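Long-range contacts in exported gluconolactonase (PDB 3DR2), which catalyses the hydrolysis of gluconolactone as a calcium-binding six-bladed beta-propeller enzyme of the SMP-30 family: residues A[46-51]-A[87-92]; A[100-105]-A[134-139]; A[278-283]-A[292-297]. All coordinates share one frame; numbering follows the deposited sequence.

All three contacts lie in the buried inner part of the propeller, and only contact 3 extends to an exposed residue, T278. Contacts 1 and 2 join different blades and share one: strands 88-93 and 99-103 are neighbours in its sheet, linked by a bond between N91 and H101. Contact 3 lies within a single blade, so backbone hydrogen bonds dominate it, whereas contact 1 depends on an amide reaching a carbonyl and contact 2 on apolar side chains. E48 of contact 1 and N134 of contact 2 bind the same calcium ion; contact 3 supplies N281, which bonds to E48 and D135 beside the metal.

Contact 1 of 3, residues A[46-51]-A[87-92]; sequences WSEGPA and FTNGNA. With CA (calcium ion), chain D.
E48 and N89 meet because the glutamate bends at chi2 (-85°) while N89 holds CG anti to its backbone nitrogen and beside its carbonyl carbon, which swings the amide across to the carboxylate. ND2 of N89 comes to 3.1 Å from E48 CD and rests against E48 CB at 3.3 Å. The amide and carboxylate planes stand 82° apart, and neither oxygen is lined up to accept a hydrogen bond from ND2, so this is packing between polar groups.

The two oxygens of E48 have separate tasks. OE2 binds the calcium ion at 2.5 Å, in a shell completed by N134, N191, D242 and four waters. OE1 is met on its anti side by the backbone N of G49 at 2.7 Å and also bonds to ND2 of N281, an arrangement that fixes the turn of the carboxylate. N89 reaches the metal at second hand, since calcium-bound water 1 makes a weak hydrogen bond to its OD1.

Strands 47-53 and 88-93 are the innermost strands of two successive propeller blades. Here they run nearly parallel (13°), beside the central calcium. Their CA atoms come nearest at two glycines, G49 CA lying 4.0 Å from G90 CA, and G49 has a positive phi.

Further along, N91 sends ND2 to G49 O over 2.9 Å in a nearly straight bond, with the carbonyl oxygen in its amide plane. Its OD1 pairs with ND1 of H101, so both ends of the amide are held. Beyond it, A51 CB packs on N91 O at 3.6 Å.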
ATOM      1  N   TRP A  46      -1.242   0.401  -6.241  1.00 12.25           N
ATOM      2  CA  TRP A  46      -1.648   1.542  -7.056  1.00 13.40           C
ATOM      3  C   TRP A  46      -0.548   1.867  -8.061  1.00 15.12           C
ATOM      4  O   TRP A  46       0.304   2.718  -7.812  1.00 13.35           O
ATOM      5  CB  TRP A  46      -1.933   2.752  -6.153  1.00 17.25           C
ATOM      6  CG  TRP A  46      -2.560   3.935  -6.850  1.00 18.52           C
ATOM      7  CD1 TRP A  46      -1.984   4.728  -7.801  1.00 20.92           C
ATOM      8  CD2 TRP A  46      -3.865   4.481  -6.610  1.00 21.79           C
ATOM      9  NE1 TRP A  46      -2.844   5.733  -8.166  1.00 22.96           N
ATOM     10  CE2 TRP A  46      -4.005   5.608  -7.452  1.00 20.62           C
ATOM     11  CE3 TRP A  46      -4.927   4.131  -5.765  1.00 21.64           C
ATOM     12  CZ2 TRP A  46      -5.169   6.391  -7.472  1.00 22.74           C
ATOM     13  CZ3 TRP A  46      -6.086   4.911  -5.784  1.00 22.71           C
ATOM     14  CH2 TRP A  46      -6.195   6.028  -6.633  1.00 23.49           C
ATOM     15  N   SER A  47      -0.580   1.172  -9.193  1.00 12.94           N
ATOM     16  CA  SER A  47       0.412   1.345 -10.250  1.00 11.56           C
ATOM     17  C   SER A  47       0.255   2.680 -10.957  1.00 13.91           C
ATOM     18  O   SER A  47      -0.860   3.091 -11.293  1.00 11.98           O
ATOM     19  CB  SER A  47       0.291   0.209 -11.267  1.00 13.96           C
ATOM     20  OG  SER A  47       0.581  -1.038 -10.657  1.00 13.23           O
ATOM     21  N   GLU A  48       1.387   3.330 -11.208  1.00 12.95           N
ATOM     22  CA  GLU A  48       1.399   4.641 -11.851  1.00 14.16           C
ATOM     23  C   GLU A  48       2.739   4.945 -12.519  1.00 13.62           C
ATOM     24  O   GLU A  48       3.700   4.193 -12.382  1.00 13.18           O
ATOM     25  CB  GLU A  48       1.122   5.718 -10.795  1.00 18.44           C
ATOM     26  CG  GLU A  48      -0.227   6.411 -10.922  1.00 21.14           C
ATOM     27  CD  GLU A  48      -0.189   7.556 -11.899  1.00 23.90           C
ATOM     28  OE1 GLU A  48       0.545   7.464 -12.907  1.00 24.61           O
ATOM     29  OE2 GLU A  48      -0.902   8.556 -11.670  1.00 27.64           O
ATOM     30  N   GLY A  49       2.766   6.058 -13.249  1.00 12.54           N
ATOM     31  CA  GLY A  49       3.969   6.546 -13.905  1.00 12.67           C
ATOM     32  C   GLY A  49       4.908   5.639 -14.683  1.00 14.86           C
ATOM     33  O   GLY A  49       6.109   5.601 -14.397  1.00 11.90           O
ATOM     34  N   PRO A  50       4.408   4.924 -15.696  1.00 14.13           N
ATOM     35  CA  PRO A  50       5.255   4.034 -16.496  1.00 14.88           C
ATOM     36  C   PRO A  50       6.180   4.829 -17.419  1.00 17.28           C
ATOM     37  O   PRO A  50       5.762   5.797 -18.052  1.00 16.03           O
ATOM     38  CB  PRO A  50       4.242   3.213 -17.278  1.00 14.95           C
ATOM     39  CG  PRO A  50       3.138   4.224 -17.528  1.00 15.24           C
ATOM     40  CD  PRO A  50       3.013   4.911 -16.178  1.00 13.61           C
ATOM     41  N   ALA A  51       7.437   4.407 -17.496  1.00 13.14           N
ATOM     42  CA  ALA A  51       8.416   5.071 -18.339  1.00 13.63           C
ATOM     43  C   ALA A  51       9.387   4.035 -18.886  1.00 16.92           C
ATOM     44  O   ALA A  51       9.945   3.232 -18.135  1.00 14.94           O
ATOM     45  CB  ALA A  51       9.172   6.120 -17.536  1.00 14.38           C
ATOM     46  N   PHE A  87       6.551   8.050  -1.510  1.00 12.79           N
ATOM     47  CA  PHE A  87       5.376   8.073  -2.366  1.00 13.78           C
ATOM     48  C   PHE A  87       5.638   8.589  -3.773  1.00 13.93           C
ATOM     49  O   PHE A  87       5.017   9.550  -4.226  1.00 13.37           O
ATOM     50  CB  PHE A  87       4.257   8.880  -1.703  1.00 13.28           C
ATOM     51  CG  PHE A  87       3.842   8.338  -0.370  1.00 14.60           C
ATOM     52  CD1 PHE A  87       4.390   8.847   0.804  1.00 15.19           C
ATOM     53  CD2 PHE A  87       2.951   7.274  -0.289  1.00 15.21           C
ATOM     54  CE1 PHE A  87       4.055   8.299   2.040  1.00 14.02           C
ATOM     55  CE2 PHE A  87       2.612   6.720   0.940  1.00 15.59           C
ATOM     56  CZ  PHE A  87       3.163   7.231   2.107  1.00 15.66           C
ATOM     57  N   THR A  88       6.568   7.934  -4.460  1.00 11.95           N
ATOM     58  CA  THR A  88       6.909   8.295  -5.827  1.00 13.50           C
ATOM     59  C   THR A  88       5.730   7.967  -6.742  1.00 14.45           C
ATOM     60  O   THR A  88       5.133   6.890  -6.637  1.00 12.26           O
ATOM     61  CB  THR A  88       8.156   7.527  -6.287  1.00 14.14           C
ATOM     62  OG1 THR A  88       9.252   7.875  -5.438  1.00 15.77           O
ATOM     63  CG2 THR A  88       8.518   7.879  -7.723  1.00 12.84           C
ATOM     64  N   ASN A  89       5.404   8.905  -7.624  1.00 11.49           N
ATOM     65  CA  ASN A  89       4.291   8.761  -8.559  1.00 13.45           C
ATOM     66  C   ASN A  89       4.829   8.701  -9.989  1.00 14.49           C
ATOM     67  O   ASN A  89       5.282   7.653 -10.438  1.00 14.22           O
ATOM     68  CB  ASN A  89       3.321   9.945  -8.384  1.00 13.48           C
ATOM     69  CG  ASN A  89       1.993   9.737  -9.106  1.00 15.31           C
ATOM     70  OD1 ASN A  89       0.999  10.413  -8.809  1.00 17.90           O
ATOM     71  ND2 ASN A  89       1.970   8.811 -10.054  1.00 11.07           N
ATOM     72  N   GLY A  90       4.809   9.824 -10.697  1.00 12.61           N
ATOM     73  CA  GLY A  90       5.307   9.818 -12.059  1.00 13.61           C
ATOM     74  C   GLY A  90       6.797   9.527 -12.196  1.00 14.94           C
ATOM     75  O   GLY A  90       7.587   9.853 -11.310  1.00 12.82           O
ATOM     76  N   ASN A  91       7.165   8.883 -13.305  1.00 12.45           N
ATOM     77  CA  ASN A  91       8.564   8.581 -13.630  1.00 12.83           C
ATOM     78  C   ASN A  91       8.770   8.997 -15.083  1.00 14.60           C
ATOM     79  O   ASN A  91       7.823   9.004 -15.878  1.00 12.54           O
ATOM     80  CB  ASN A  91       8.882   7.083 -13.543  1.00 14.33           C
ATOM     81  CG  ASN A  91       8.737   6.529 -12.151  1.00 13.05           C
ATOM     82  OD1 ASN A  91       9.538   6.816 -11.261  1.00 14.34           O
ATOM     83  ND2 ASN A  91       7.705   5.721 -11.953  1.00 15.62           N
ATOM     84  N   ALA A  92      10.011   9.329 -15.416  1.00 11.58           N
ATOM     85  CA  ALA A  92      10.387   9.713 -16.770  1.00 13.98           C
ATOM     86  C   ALA A  92      11.880   9.450 -16.899  1.00 16.12           C
ATOM     87  O   ALA A  92      12.555   9.186 -15.903  1.00 14.83           O
ATOM     88  CB  ALA A  92      10.085  11.183 -17.016  1.00 16.23           C
TER
HETATM   89 CA    CA D 707      -1.278  10.903 -12.575  1.00  1.00          CA
HETATM   90  O   HOH W   1      -2.031  10.326 -10.215  1.00 16.93           O
HETATM   91  O   HOH W   2      -0.670  11.466 -14.823  1.00 14.52           O
HETATM   92  O   HOH W   3       1.068  10.386 -12.399  1.00 13.53           O
HETATM   93  O   HOH W   4      -1.160   8.897 -13.977  1.00 24.65           O

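Contact 2 of 3, residues A[100-105]-A[134-139]; sequences VHCEHG and NDLIVA. With CA (calcium ion), chain D.
V100, C102 and L136 form the apolar part of this contact. L136 CG sits between its backbone N and carbonyl carbon (chi1 78°), a setting that stands the isobutyl group up between the two strands. Its CD1 meets V100 CG2 at 3.7 Å, and that same valine methyl also touches CG2 of V138. From the other flank C102 SG lies 3.7 Å from L136 CB, while also resting on the backbone, 3.5 Å from D135 C.

No hydrogen bond joins 100-105 to 134-139; the calcium ion and its waters are bound on the 134-139 side alone. N134 OD1 binds the metal at 2.4 Å, and its ND2 donates to metal-bound water 1 at 3.1 Å, a second grip that fixes the amide flip. Water 3 donates to N134 O, and water 2 to D135 OD1 at 2.6 Å.

One ring contact remains. The H104 imidazole lies alongside N134 with the two planes 51° apart, and N134 ND2 sits at the ring edge, 4.0 Å from H104 NE2; the ring's ND1 is bonded to the carbonyl of Q158.

The strand axes run roughly antiparallel (160°) but 7.9 Å apart, a side-chain interface: the second strand of one beta-propeller blade packs on the innermost strand of the next, and N134, just ahead of that strand, enters the central calcium site.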
ATOM      1  N   VAL A 100      14.018  10.232 -13.606  1.00 15.05           N
ATOM      2  CA  VAL A 100      13.582  11.409 -12.863  1.00 16.00           C
ATOM      3  C   VAL A 100      12.227  11.025 -12.281  1.00 15.53           C
ATOM      4  O   VAL A 100      11.481  10.261 -12.900  1.00 13.60           O
ATOM      5  CB  VAL A 100      13.469  12.658 -13.764  1.00 18.59           C
ATOM      6  CG1 VAL A 100      14.871  13.118 -14.178  1.00 19.52           C
ATOM      7  CG2 VAL A 100      12.635  12.351 -14.995  1.00 19.90           C
ATOM      8  N   HIS A 101      11.911  11.552 -11.100  1.00 14.83           N
ATOM      9  CA  HIS A 101      10.677  11.185 -10.404  1.00 13.58           C
ATOM     10  C   HIS A 101       9.877  12.319  -9.781  1.00 14.86           C
ATOM     11  O   HIS A 101      10.425  13.359  -9.419  1.00 15.58           O
ATOM     12  CB  HIS A 101      11.005  10.224  -9.254  1.00 15.60           C
ATOM     13  CG  HIS A 101      12.045   9.201  -9.583  1.00 14.68           C
ATOM     14  ND1 HIS A 101      11.755   8.029 -10.251  1.00 12.75           N
ATOM     15  CD2 HIS A 101      13.376   9.172  -9.333  1.00 15.21           C
ATOM     16  CE1 HIS A 101      12.862   7.323 -10.396  1.00 14.08           C
ATOM     17  NE2 HIS A 101      13.861   7.993  -9.847  1.00 14.59           N
ATOM     18  N   CYS A 102       8.575  12.072  -9.636  1.00 13.26           N
ATOM     19  CA  CYS A 102       7.654  12.982  -8.964  1.00 13.77           C
ATOM     20  C   CYS A 102       7.406  12.281  -7.640  1.00 13.50           C
ATOM     21  O   CYS A 102       6.990  11.119  -7.629  1.00 11.79           O
ATOM     22  CB  CYS A 102       6.324  13.080  -9.703  1.00 13.65           C
ATOM     23  SG  CYS A 102       6.347  14.144 -11.137  1.00 27.83           S
ATOM     24  N   GLU A 103       7.663  12.960  -6.527  1.00 12.29           N
ATOM     25  CA  GLU A 103       7.455  12.345  -5.222  1.00 14.25           C
ATOM     26  C   GLU A 103       6.433  13.100  -4.381  1.00 16.17           C
ATOM     27  O   GLU A 103       6.638  14.266  -4.035  1.00 14.69           O
ATOM     28  CB  GLU A 103       8.785  12.245  -4.466  1.00 15.17           C
ATOM     29  CG  GLU A 103       9.771  11.279  -5.118  1.00 17.48           C
ATOM     30  CD  GLU A 103      11.038  11.076  -4.303  1.00 16.18           C
ATOM     31  OE1 GLU A 103      10.991  11.285  -3.076  1.00 17.95           O
ATOM     32  OE2 GLU A 103      12.074  10.685  -4.886  1.00 18.02           O
ATOM     33  N   HIS A 104       5.326  12.428  -4.065  1.00 13.28           N
ATOM     34  CA  HIS A 104       4.268  13.040  -3.259  1.00 14.42           C
ATOM     35  C   HIS A 104       4.776  13.347  -1.859  1.00 16.10           C
ATOM     36  O   HIS A 104       4.466  14.393  -1.294  1.00 16.28           O
ATOM     37  CB  HIS A 104       3.064  12.100  -3.109  1.00 15.41           C
ATOM     38  CG  HIS A 104       2.153  12.045  -4.296  1.00 15.02           C
ATOM     39  ND1 HIS A 104       0.933  11.404  -4.250  1.00 13.77           N
ATOM     40  CD2 HIS A 104       2.275  12.530  -5.555  1.00 14.75           C
ATOM     41  CE1 HIS A 104       0.344  11.495  -5.429  1.00 14.02           C
ATOM     42  NE2 HIS A 104       1.137  12.172  -6.239  1.00 14.07           N
ATOM     43  N   GLY A 105       5.542  12.412  -1.303  1.00 14.67           N
ATOM     44  CA  GLY A 105       6.067  12.568   0.041  1.00 16.33           C
ATOM     45  C   GLY A 105       7.034  13.718   0.230  1.00 17.04           C
ATOM     46  O   GLY A 105       6.818  14.581   1.088  1.00 16.85           O
ATOM     47  N   ASN A 134       2.885  15.274  -9.497  1.00 13.10           N
ATOM     48  CA  ASN A 134       2.142  14.093  -9.902  1.00 13.60           C
ATOM     49  C   ASN A 134       2.724  13.338 -11.099  1.00 14.04           C
ATOM     50  O   ASN A 134       3.011  12.141 -11.004  1.00 13.07           O
ATOM     51  CB  ASN A 134       0.697  14.522 -10.183  1.00 13.99           C
ATOM     52  CG  ASN A 134      -0.245  13.351 -10.327  1.00 14.98           C
ATOM     53  OD1 ASN A 134      -0.162  12.596 -11.293  1.00 15.07           O
ATOM     54  ND2 ASN A 134      -1.151  13.195  -9.364  1.00 15.07           N
ATOM     55  N   ASP A 135       2.897  14.025 -12.223  1.00 13.33           N
ATOM     56  CA  ASP A 135       3.450  13.382 -13.415  1.00 13.90           C
ATOM     57  C   ASP A 135       4.473  14.326 -14.051  1.00 15.28           C
ATOM     58  O   ASP A 135       4.437  15.541 -13.820  1.00 16.18           O
ATOM     59  CB  ASP A 135       2.314  13.048 -14.397  1.00 13.16           C
ATOM     60  CG  ASP A 135       2.647  11.877 -15.314  1.00 15.57           C
ATOM     61  OD1 ASP A 135       1.715  11.352 -15.968  1.00 14.63           O
ATOM     62  OD2 ASP A 135       3.830  11.481 -15.385  1.00 16.31           O
ATOM     63  N   LEU A 136       5.393  13.772 -14.837  1.00 13.12           N
ATOM     64  CA  LEU A 136       6.418  14.598 -15.471  1.00 14.14           C
ATOM     65  C   LEU A 136       6.880  14.040 -16.804  1.00 15.56           C
ATOM     66  O   LEU A 136       6.659  12.867 -17.113  1.00 13.47           O
ATOM     67  CB  LEU A 136       7.633  14.748 -14.543  1.00 14.96           C
ATOM     68  CG  LEU A 136       8.642  13.594 -14.437  1.00 15.87           C
ATOM     69  CD1 LEU A 136       9.714  13.969 -13.422  1.00 15.57           C
ATOM     70  CD2 LEU A 136       7.943  12.301 -14.021  1.00 16.38           C
ATOM     71  N   ILE A 137       7.506  14.907 -17.598  1.00 13.75           N
ATOM     72  CA  ILE A 137       8.042  14.536 -18.900  1.00 15.71           C
ATOM     73  C   ILE A 137       9.324  15.328 -19.095  1.00 15.22           C
ATOM     74  O   ILE A 137       9.579  16.301 -18.383  1.00 18.16           O
ATOM     75  CB  ILE A 137       7.066  14.872 -20.059  1.00 15.74           C
ATOM     76  CG1 ILE A 137       6.793  16.380 -20.104  1.00 17.33           C
ATOM     77  CG2 ILE A 137       5.778  14.082 -19.891  1.00 18.54           C
ATOM     78  CD1 ILE A 137       5.896  16.824 -21.259  1.00 17.31           C
ATOM     79  N   VAL A 138      10.142  14.899 -20.045  1.00 17.77           N
ATOM     80  CA  VAL A 138      11.389  15.586 -20.339  1.00 17.57           C
ATOM     81  C   VAL A 138      11.337  16.048 -21.791  1.00 19.66           C
ATOM     82  O   VAL A 138      11.137  15.238 -22.694  1.00 19.24           O
ATOM     83  CB  VAL A 138      12.596  14.653 -20.155  1.00 18.42           C
ATOM     84  CG1 VAL A 138      13.883  15.422 -20.402  1.00 20.91           C
ATOM     85  CG2 VAL A 138      12.584  14.063 -18.752  1.00 18.95           C
ATOM     86  N   ALA A 139      11.503  17.351 -22.007  1.00 18.75           N
ATOM     87  CA  ALA A 139      11.469  17.909 -23.355  1.00 21.51           C
ATOM     88  C   ALA A 139      12.777  17.633 -24.085  1.00 21.35           C
ATOM     89  O   ALA A 139      13.772  17.241 -23.475  1.00 22.28           O
ATOM     90  CB  ALA A 139      11.206  19.413 -23.295  1.00 22.06           C
TER
HETATM   91 CA    CA D 707      -1.278  10.903 -12.575  1.00  1.00          CA
HETATM   92  O   HOH W   1      -2.031  10.326 -10.215  1.00 16.93           O
HETATM   93  O   HOH W   3       1.068  10.386 -12.399  1.00 13.53           O
HETATM   94  O   HOH W   2      -0.670  11.466 -14.823  1.00 14.52           O
HETATM   95  O   HOH W   4      -1.160   8.897 -13.977  1.00 24.65           O

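Contact 3 of 3, residues A[278-283]-A[292-297]; sequences TASNCT and FITGGP
A beta hairpin with a classic bulge joins 278-283 to 292-297; its strands, 281-284 and 290-295, are the two innermost of the propeller blade that also takes in strand 38-41 from the N-terminal part of the chain, closing the ring. At the bulge S280 and N281 both face T294: S280 N donates to T294 O at 2.7 Å, and T294 N to N281 O at 3.0 Å. Regular pairing follows, where T283 N reaches F292 O at 2.9 Å and F292 N reaches T283 O at 2.8 Å. Between these pairs, C282 CA makes a CH...O contact of 3.0 Å with F292 O.

The side chains divide between the two faces. On that of C282 and I293, I293 CG2 is anti to its backbone N and lies against A279 CB at 3.8 Å, while its CG1 approaches C282 CB. On the face of N281 and T294, T294 OG1 is set between its own N and carbonyl carbon (chi1 49°), which places it 2.9 Å from S280 OG; the serine hydroxyl is also bonded to S47 O of the next blade. The CB of N281 lies against T294 OG1, but its amide leads away, and its OD1 accepts the backbone N of C282 at 2.8 Å, in the carbonyl plane and on a lone pair.

That bond probably steadies the N281 amide, whose ND2 is hydrogen-bonded to E48 OE1 and D135 OD1. Since E48 binds the calcium and D135 holds one of its waters, N281 is well placed as a second-shell residue, its N-H groups probably easing the crowding of negative charge between two carboxylates.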
ATOM      1  N   THR A 278      -9.640   0.129 -13.765  1.00 16.64           N
ATOM      2  CA  THR A 278      -9.358   1.512 -14.128  1.00 18.05           C
ATOM      3  C   THR A 278      -7.893   1.620 -14.541  1.00 15.44           C
ATOM      4  O   THR A 278      -7.036   0.957 -13.960  1.00 17.99           O
ATOM      5  CB  THR A 278      -9.612   2.460 -12.939  1.00 20.09           C
ATOM      6  OG1 THR A 278     -11.003   2.424 -12.594  1.00 19.98           O
ATOM      7  CG2 THR A 278      -9.213   3.890 -13.294  1.00 19.62           C
ATOM      8  N   ALA A 279      -7.613   2.426 -15.557  1.00 14.94           N
ATOM      9  CA  ALA A 279      -6.243   2.622 -16.010  1.00 15.72           C
ATOM     10  C   ALA A 279      -5.779   3.988 -15.517  1.00 15.17           C
ATOM     11  O   ALA A 279      -6.507   4.972 -15.631  1.00 15.28           O
ATOM     12  CB  ALA A 279      -6.163   2.556 -17.530  1.00 14.17           C
ATOM     13  N   SER A 280      -4.564   4.047 -14.987  1.00 14.09           N
ATOM     14  CA  SER A 280      -4.024   5.297 -14.452  1.00 12.12           C
ATOM     15  C   SER A 280      -3.036   6.024 -15.355  1.00 12.66           C
ATOM     16  O   SER A 280      -2.870   7.238 -15.245  1.00 11.52           O
ATOM     17  CB  SER A 280      -3.332   5.028 -13.115  1.00 12.62           C
ATOM     18  OG  SER A 280      -2.158   4.242 -13.315  1.00 12.90           O
ATOM     19  N   ASN A 281      -2.373   5.296 -16.247  1.00 10.74           N
ATOM     20  CA  ASN A 281      -1.372   5.924 -17.099  1.00 10.66           C
ATOM     21  C   ASN A 281      -0.956   4.945 -18.194  1.00 12.57           C
ATOM     22  O   ASN A 281      -1.349   3.779 -18.182  1.00 13.15           O
ATOM     23  CB  ASN A 281      -0.145   6.277 -16.245  1.00 12.26           C
ATOM     24  CG  ASN A 281       0.559   7.537 -16.706  1.00 11.34           C
ATOM     25  OD1 ASN A 281       0.773   7.739 -17.894  1.00 13.64           O
ATOM     26  ND2 ASN A 281       0.939   8.389 -15.753  1.00 14.10           N
ATOM     27  N   CYS A 282      -0.176   5.428 -19.151  1.00 12.31           N
ATOM     28  CA  CYS A 282       0.317   4.566 -20.217  1.00 15.07           C
ATOM     29  C   CYS A 282       1.499   5.211 -20.915  1.00 15.66           C
ATOM     30  O   CYS A 282       1.712   6.422 -20.808  1.00 14.64           O
ATOM     31  CB  CYS A 282      -0.792   4.229 -21.227  1.00 16.80           C
ATOM     32  SG  CYS A 282      -1.529   5.626 -22.136  1.00 16.60           S
ATOM     33  N   THR A 283       2.280   4.394 -21.612  1.00 12.33           N
ATOM     34  CA  THR A 283       3.452   4.887 -22.324  1.00 13.49           C
ATOM     35  C   THR A 283       3.877   3.812 -23.321  1.00 15.12           C
ATOM     36  O   THR A 283       3.443   2.663 -23.227  1.00 15.83           O
ATOM     37  CB  THR A 283       4.622   5.178 -21.335  1.00 13.28           C
ATOM     38  OG1 THR A 283       5.576   6.055 -21.952  1.00 14.37           O
ATOM     39  CG2 THR A 283       5.329   3.879 -20.932  1.00 16.18           C
ATOM     40  N   PHE A 292       2.412   0.123 -22.850  1.00 14.80           N
ATOM     41  CA  PHE A 292       2.344  -0.297 -21.455  1.00 15.37           C
ATOM     42  C   PHE A 292       1.267   0.537 -20.754  1.00 16.74           C
ATOM     43  O   PHE A 292       1.193   1.757 -20.938  1.00 15.53           O
ATOM     44  CB  PHE A 292       3.699  -0.085 -20.777  1.00 14.80           C
ATOM     45  CG  PHE A 292       4.802  -0.933 -21.350  1.00 16.26           C
ATOM     46  CD1 PHE A 292       5.072  -2.190 -20.823  1.00 14.38           C
ATOM     47  CD2 PHE A 292       5.558  -0.480 -22.427  1.00 17.71           C
ATOM     48  CE1 PHE A 292       6.084  -2.989 -21.360  1.00 16.12           C
ATOM     49  CE2 PHE A 292       6.573  -1.271 -22.971  1.00 17.23           C
ATOM     50  CZ  PHE A 292       6.833  -2.528 -22.433  1.00 15.93           C
ATOM     51  N   ILE A 293       0.439  -0.127 -19.952  1.00 14.89           N
ATOM     52  CA  ILE A 293      -0.649   0.542 -19.240  1.00 14.39           C
ATOM     53  C   ILE A 293      -0.647   0.169 -17.760  1.00 14.96           C
ATOM     54  O   ILE A 293      -0.537  -1.004 -17.414  1.00 13.20           O
ATOM     55  CB  ILE A 293      -2.012   0.128 -19.827  1.00 13.88           C
ATOM     56  CG1 ILE A 293      -2.002   0.280 -21.349  1.00 13.54           C
ATOM     57  CG2 ILE A 293      -3.125   0.976 -19.212  1.00 14.55           C
ATOM     58  CD1 ILE A 293      -3.242  -0.282 -22.013  1.00 15.41           C
ATOM     59  N   THR A 294      -0.761   1.170 -16.887  1.00 13.74           N
ATOM     60  CA  THR A 294      -0.794   0.919 -15.445  1.00 12.58           C
ATOM     61  C   THR A 294      -2.213   1.106 -14.926  1.00 14.00           C
ATOM     62  O   THR A 294      -2.984   1.892 -15.476  1.00 12.64           O
ATOM     63  CB  THR A 294       0.129   1.881 -14.670  1.00 13.64           C
ATOM     64  OG1 THR A 294      -0.122   3.230 -15.089  1.00 12.72           O
ATOM     65  CG2 THR A 294       1.592   1.530 -14.910  1.00 12.58           C
ATOM     66  N   GLY A 295      -2.552   0.385 -13.861  1.00 14.17           N
ATOM     67  CA  GLY A 295      -3.880   0.504 -13.284  1.00 13.73           C
ATOM     68  C   GLY A 295      -4.008  -0.383 -12.065  1.00 14.31           C
ATOM     69  O   GLY A 295      -3.896  -1.604 -12.164  1.00 13.47           O
ATOM     70  N   GLY A 296      -4.233   0.225 -10.904  1.00 12.35           N
ATOM     71  CA  GLY A 296      -4.360  -0.560  -9.690  1.00 13.14           C
ATOM     72  C   GLY A 296      -3.200  -1.511  -9.457  1.00 13.86           C
ATOM     73  O   GLY A 296      -2.036  -1.138  -9.583  1.00 11.96           O
ATOM     74  N   PRO A 297      -3.488  -2.772  -9.128  1.00 12.97           N
ATOM     75  CA  PRO A 297      -2.421  -3.745  -8.881  1.00 13.04           C
ATOM     76  C   PRO A 297      -1.634  -4.144 -10.129  1.00 15.83           C
ATOM     77  O   PRO A 297      -0.617  -4.831 -10.025  1.00 14.30           O
ATOM     78  CB  PRO A 297      -3.176  -4.948  -8.309  1.00 16.33           C
ATOM     79  CG  PRO A 297      -4.440  -4.358  -7.757  1.00 17.12           C
ATOM     80  CD  PRO A 297      -4.806  -3.345  -8.809  1.00 14.85           C
TER